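Uncharacterized protein (Cricetid herpesvirus 2, PDB 4ZKQ) binds chemokines as a herpesvirus decoy receptor, and so probably keeps them from signalling to the host's own receptors. Local coordinates at residues Ile209-Lys215 with Val233-Leu239; Leu299-Ala303 with Met383-Tyr388. One frame throughout, in Å; residues are numbered along the deposited sequence.

Interaction 1 of 2, residues Ile209-Lys215 with Val233-Leu239; sequences IATTLSK and VSTRVLL
Thr211 and Leu238, Leu213 and Arg236, and Lys215 and Ser234 are the hydrogen-bonded pairs that join Ile209-Lys215 to Val233-Leu239, each through two reciprocal N-H...O=C bonds. Of these six, the bond from Leu213 N to Arg236 O is the straightest, 174° at the hydrogen, with 2.7 Å between the two atoms. In the alternating non-hydrogen-bonded pairs the alpha carbons supply C-H...O contacts instead, among them Thr235 CA to Leu213 O at 3.3 Å.

Apolar contact on the face of Thr211, Leu213 and Leu238 is carried by methyl ends, with Leu213 CD1 4.3 Å from Leu238 CD1. The Leu213 and Arg236 side chains run abreast off the same face, and Leu213 CD1 meets Arg236 NH1 obliquely at 3.8 Å. The arginine chain is extended, CG opposite the backbone N (chi1 170°), and carries the guanidinium on to the carbonyl of Ser76. On the other face Thr212 CG2 meets Thr235 CG2 at 3.9 Å.

Polar side-chain contact on that second face goes through water: one water donates to Ser214 OG, and its oxygen is hydrogen-bonded to Thr235 OG1 at 2.6 Å. On the leucine face Lys215, bent at its third torsion, carries NZ to a salt bridge with Asp78 and to hydrogen bonds with Gln24 and Thr56.

The segment axes approach to 4.6 Å at 164°, and with this alternation of pairs that is the mark of adjacent antiparallel strands, here 206-223 and 233-244 of a mixed sheet.

Interaction 2 of 2, residues Leu299-Ala303 with Met383-Tyr388; sequences LFQTA and MESGTY
Leu299 wedges its two methyls into the beta hairpin of strands 378-384 and 388-395, whose turn lies within Met383-Tyr388, while Leu299-Ala303 belongs to the loop between strands 290-296 and 308-315. Its CG stands opposite the backbone N (chi1 178°), and the branch spans both hairpin strands: CD2 presses on Met383 CB at 3.5 Å, a tight carbon pair, and CD1 reaches Tyr388 CB at 3.6 Å. Beside it the Met383 chain bends at its last torsion and brings CE obliquely to Phe300 CZ. That phenyl ring also stacks with Tyr354.

Next outward, Thr302 crosses the Tyr388 ring. Its CG2 sits over one face, 3.7 Å from the centroid and 19° off the normal, a CH-pi contact displaced toward the rim.

The polar edge centres on two hydroxyls. Thr302 OG1 donates to Leu299 O, in the carbonyl plane and on a lone pair; the same oxygen accepts from Thr302 N, so two donors hold it. Ser385 OG accepts from Tyr388 N in an ST motif, which ties the serine hydroxyl to the hairpin turn. Farther out a water bridges Ala303 O and Gly386 N. The single direct hydrogen bond between the segments joins the two hydroxyls, Ser385 OG donating to Thr302 OG1 across 3.0 Å.

How the interactions relate
Interactions 1 and 2 belong to one branched mixed sheet, although their centres lie 22 Å apart and their nearest atoms, about 6 Å apart, do not touch. Strand 206-223 connects them: its 209-215 part pairs antiparallel with 233-239, and the strand also runs parallel to 388-395, which begins at Tyr388 of interaction 2. A backbone bond between Thr387 and Tyr218 marks that junction. Gln24 is a shared neighbour, bonded to Lys215 NZ on one side and to Glu384 and Ser385 on the other. The side chain of Ile209 is about 13 Å from a bound N-acetylglucosamine, too far for contact.

Interaction 1 of 2, residues Ile209-Lys215 with Val233-Leu239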
loop_
_atom_site.group_PDB
_atom_site.type_symbol
_atom_site.label_atom_id
_atom_site.label_comp_id
_atom_site.label_asym_id
_atom_site.label_seq_id
_atom_site.Cartn_x
_atom_site.Cartn_y
_atom_site.Cartn_z
ATOM N N ILE A 209 17.959 -7.231 5.295
ATOM C CA ILE A 209 17.929 -6.228 4.236
ATOM C C ILE A 209 17.171 -5.008 4.713
ATOM O O ILE A 209 16.076 -5.133 5.271
ATOM C CB ILE A 209 17.236 -6.744 2.960
ATOM C CG1 ILE A 209 17.869 -8.044 2.473
ATOM C CG2 ILE A 209 17.275 -5.690 1.847
ATOM C CD1 ILE A 209 16.830 -9.072 2.110
ATOM N N ALA A 210 17.753 -3.835 4.483
ATOM C CA ALA A 210 17.068 -2.575 4.708
ATOM C C ALA A 210 16.597 -2.041 3.360
ATOM O O ALA A 210 17.389 -1.924 2.427
ATOM C CB ALA A 210 17.976 -1.575 5.400
ATOM N N THR A 211 15.301 -1.756 3.258
ATOM C CA THR A 211 14.727 -1.164 2.054
ATOM C C THR A 211 14.180 0.203 2.418
ATOM O O THR A 211 13.295 0.312 3.262
ATOM C CB THR A 211 13.601 -2.034 1.456
ATOM O OG1 THR A 211 14.139 -3.295 1.047
ATOM C CG2 THR A 211 12.962 -1.350 0.238
ATOM N N THR A 212 14.726 1.247 1.804
ATOM C CA THR A 212 14.253 2.602 2.050
ATOM C C THR A 212 13.354 3.036 0.896
ATOM O O THR A 212 13.762 3.013 -0.264
ATOM C CB THR A 212 15.429 3.584 2.228
ATOM O OG1 THR A 212 16.288 3.098 3.265
ATOM C CG2 THR A 212 14.933 4.980 2.605
ATOM N N LEU A 213 12.121 3.395 1.236
ATOM C CA LEU A 213 11.146 3.890 0.276
ATOM C C LEU A 213 11.025 5.394 0.442
ATOM O O LEU A 213 10.709 5.871 1.527
ATOM C CB LEU A 213 9.788 3.216 0.489
ATOM C CG LEU A 213 9.771 1.687 0.420
ATOM C CD1 LEU A 213 8.427 1.134 0.878
ATOM C CD2 LEU A 213 10.093 1.208 -0.983
ATOM N N SER A 214 11.276 6.139 -0.630
ATOM C CA SER A 214 11.206 7.595 -0.581
ATOM C C SER A 214 10.312 8.109 -1.695
ATOM O O SER A 214 10.602 7.894 -2.866
ATOM C CB SER A 214 12.602 8.212 -0.706
ATOM O OG SER A 214 13.501 7.628 0.220
ATOM N N LYS A 215 9.225 8.775 -1.317
ATOM C CA LYS A 215 8.267 9.310 -2.266
ATOM C C LYS A 215 8.217 10.826 -2.194
ATOM O O LYS A 215 8.124 11.410 -1.108
ATOM C CB LYS A 215 6.869 8.741 -2.010
ATOM C CG LYS A 215 5.767 9.444 -2.813
ATOM C CD LYS A 215 4.407 8.767 -2.620
ATOM C CE LYS A 215 4.314 7.431 -3.361
ATOM N NZ LYS A 215 3.057 6.684 -3.028
ATOM N N VAL A 233 8.905 14.968 1.513
ATOM C CA VAL A 233 9.266 13.612 1.146
ATOM C C VAL A 233 8.767 12.646 2.206
ATOM O O VAL A 233 8.980 12.854 3.400
ATOM C CB VAL A 233 10.787 13.470 0.982
ATOM C CG1 VAL A 233 11.196 12.016 0.808
ATOM C CG2 VAL A 233 11.258 14.303 -0.190
ATOM N N SER A 234 8.083 11.602 1.756
ATOM C CA SER A 234 7.618 10.542 2.635
ATOM C C SER A 234 8.639 9.418 2.608
ATOM O O SER A 234 8.877 8.824 1.556
ATOM C CB SER A 234 6.239 10.038 2.195
ATOM O OG SER A 234 5.808 8.962 3.005
ATOM N N THR A 235 9.255 9.147 3.753
ATOM C CA THR A 235 10.278 8.118 3.845
ATOM C C THR A 235 9.845 6.985 4.768
ATOM O O THR A 235 9.375 7.221 5.878
ATOM C CB THR A 235 11.601 8.686 4.367
ATOM O OG1 THR A 235 12.004 9.790 3.551
ATOM C CG2 THR A 235 12.680 7.621 4.346
ATOM N N ARG A 236 10.043 5.757 4.302
ATOM C CA ARG A 236 9.698 4.555 5.055
ATOM C C ARG A 236 10.855 3.577 4.912
ATOM O O ARG A 236 11.363 3.369 3.810
ATOM C CB ARG A 236 8.376 3.965 4.539
ATOM C CG ARG A 236 7.998 2.582 5.067
ATOM C CD ARG A 236 6.570 2.193 4.637
ATOM N NE ARG A 236 6.300 0.775 4.890
ATOM C CZ ARG A 236 5.715 -0.063 4.034
ATOM N NH1 ARG A 236 5.307 0.350 2.842
ATOM N NH2 ARG A 236 5.534 -1.335 4.377
ATOM N N VAL A 237 11.289 3.000 6.028
ATOM C CA VAL A 237 12.375 2.031 6.001
ATOM C C VAL A 237 11.868 0.679 6.461
ATOM O O VAL A 237 11.359 0.539 7.574
ATOM C CB VAL A 237 13.562 2.462 6.886
ATOM C CG1 VAL A 237 14.637 1.384 6.895
ATOM C CG2 VAL A 237 14.143 3.773 6.392
ATOM N N LEU A 238 11.997 -0.309 5.586
ATOM C CA LEU A 238 11.657 -1.684 5.920
ATOM C C LEU A 238 12.909 -2.402 6.371
ATOM O O LEU A 238 13.950 -2.294 5.730
ATOM C CB LEU A 238 11.062 -2.415 4.723
ATOM C CG LEU A 238 10.097 -1.645 3.828
ATOM C CD1 LEU A 238 9.661 -2.528 2.678
ATOM C CD2 LEU A 238 8.906 -1.171 4.615
ATOM N N LEU A 239 12.805 -3.140 7.467
ATOM C CA LEU A 239 13.880 -4.018 7.889
ATOM C C LEU A 239 13.375 -5.449 7.818
ATOM O O LEU A 239 12.457 -5.828 8.542
ATOM C CB LEU A 239 14.356 -3.662 9.296
ATOM C CG LEU A 239 15.639 -4.370 9.742
ATOM C CD1 LEU A 239 16.812 -4.051 8.819
ATOM C CD2 LEU A 239 15.971 -3.997 11.179
HETATM O O HOH W 1 14.194 9.506 2.255
#

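Interaction 2 of 2, residues Leu299-Ala303 with Met383-Tyr388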
loop_
_atom_site.group_PDB
_atom_site.type_symbol
_atom_site.label_atom_id
_atom_site.label_comp_id
_atom_site.label_asym_id
_atom_site.label_seq_id
_atom_site.Cartn_x
_atom_site.Cartn_y
_atom_site.Cartn_z
ATOM N N LEU A 299 -6.468 21.056 -0.579
ATOM C CA LEU A 299 -6.043 19.861 -1.289
ATOM C C LEU A 299 -6.595 19.808 -2.709
ATOM O O LEU A 299 -5.888 19.426 -3.638
ATOM C CB LEU A 299 -6.470 18.606 -0.519
ATOM C CG LEU A 299 -6.120 17.279 -1.192
ATOM C CD1 LEU A 299 -4.611 17.087 -1.221
ATOM C CD2 LEU A 299 -6.809 16.125 -0.485
ATOM N N PHE A 300 -7.856 20.188 -2.883
ATOM C CA PHE A 300 -8.496 20.038 -4.182
ATOM C C PHE A 300 -7.978 21.052 -5.199
ATOM O O PHE A 300 -8.271 20.938 -6.388
ATOM C CB PHE A 300 -10.014 20.142 -4.036
ATOM C CG PHE A 300 -10.618 18.979 -3.312
ATOM C CD1 PHE A 300 -10.996 17.842 -4.000
ATOM C CD2 PHE A 300 -10.780 19.009 -1.941
ATOM C CE1 PHE A 300 -11.536 16.762 -3.332
ATOM C CE2 PHE A 300 -11.325 17.932 -1.269
ATOM C CZ PHE A 300 -11.702 16.808 -1.968
ATOM N N GLN A 301 -7.187 22.018 -4.735
ATOM C CA GLN A 301 -6.557 23.000 -5.620
ATOM C C GLN A 301 -5.190 22.523 -6.111
ATOM O O GLN A 301 -4.597 23.128 -7.004
ATOM C CB GLN A 301 -6.411 24.346 -4.903
ATOM C CG GLN A 301 -7.698 24.843 -4.261
ATOM C CD GLN A 301 -8.874 24.832 -5.219
ATOM O OE1 GLN A 301 -9.975 24.414 -4.860
ATOM N NE2 GLN A 301 -8.646 25.295 -6.444
ATOM N N THR A 302 -4.707 21.428 -5.529
ATOM C CA THR A 302 -3.430 20.820 -5.900
ATOM C C THR A 302 -3.582 19.693 -6.905
ATOM O O THR A 302 -2.597 19.181 -7.443
ATOM C CB THR A 302 -2.726 20.225 -4.668
ATOM O OG1 THR A 302 -3.236 18.900 -4.410
ATOM C CG2 THR A 302 -2.940 21.111 -3.457
ATOM N N ALA A 303 -4.822 19.299 -7.141
ATOM C CA ALA A 303 -5.108 18.035 -7.795
ATOM C C ALA A 303 -4.687 17.983 -9.270
ATOM O O ALA A 303 -4.580 16.894 -9.845
ATOM C CB ALA A 303 -6.575 17.737 -7.659
ATOM N N MET A 383 -6.608 11.888 2.668
ATOM C CA MET A 383 -7.037 12.436 1.392
ATOM C C MET A 383 -5.778 12.839 0.641
ATOM O O MET A 383 -4.908 13.507 1.198
ATOM C CB MET A 383 -7.978 13.623 1.597
ATOM C CG MET A 383 -9.261 13.267 2.344
ATOM S SD MET A 383 -10.422 14.639 2.506
ATOM C CE MET A 383 -10.902 14.896 0.798
ATOM N N GLU A 384 -5.662 12.407 -0.609
ATOM C CA GLU A 384 -4.428 12.601 -1.358
ATOM C C GLU A 384 -4.671 12.837 -2.840
ATOM O O GLU A 384 -5.571 12.252 -3.446
ATOM C CB GLU A 384 -3.507 11.387 -1.191
ATOM C CG GLU A 384 -4.147 10.074 -1.605
ATOM C CD GLU A 384 -3.325 8.859 -1.219
ATOM O OE1 GLU A 384 -2.089 8.907 -1.360
ATOM O OE2 GLU A 384 -3.919 7.850 -0.782
ATOM N N SER A 385 -3.843 13.707 -3.401
ATOM C CA SER A 385 -3.707 13.863 -4.834
ATOM C C SER A 385 -2.416 13.183 -5.243
ATOM O O SER A 385 -1.856 12.405 -4.480
ATOM C CB SER A 385 -3.683 15.339 -5.217
ATOM O OG SER A 385 -2.577 15.976 -4.609
ATOM N N GLY A 386 -1.937 13.493 -6.439
ATOM C CA GLY A 386 -0.658 12.982 -6.892
ATOM C C GLY A 386 0.527 13.612 -6.187
ATOM O O GLY A 386 1.597 13.006 -6.111
ATOM N N THR A 387 0.337 14.821 -5.658
ATOM C CA THR A 387 1.443 15.618 -5.130
ATOM C C THR A 387 1.286 16.033 -3.660
ATOM O O THR A 387 2.242 16.525 -3.056
ATOM C CB THR A 387 1.626 16.894 -5.961
ATOM O OG1 THR A 387 0.400 17.633 -5.965
ATOM C CG2 THR A 387 2.011 16.548 -7.390
ATOM N N TYR A 388 0.094 15.826 -3.101
ATOM C CA TYR A 388 -0.208 16.164 -1.700
ATOM C C TYR A 388 -0.992 15.058 -1.014
ATOM O O TYR A 388 -1.850 14.425 -1.630
ATOM C CB TYR A 388 -1.031 17.447 -1.596
ATOM C CG TYR A 388 -0.302 18.734 -1.861
ATOM C CD1 TYR A 388 0.000 19.129 -3.153
ATOM C CD2 TYR A 388 0.044 19.582 -0.817
ATOM C CE1 TYR A 388 0.647 20.321 -3.403
ATOM C CE2 TYR A 388 0.690 20.776 -1.053
ATOM C CZ TYR A 388 0.991 21.142 -2.349
ATOM O OH TYR A 388 1.636 22.329 -2.588
HETATM O O HOH W 2 -1.714 16.023 -8.015
HETATM O O HOH W 3 -4.393 14.067 -8.283
#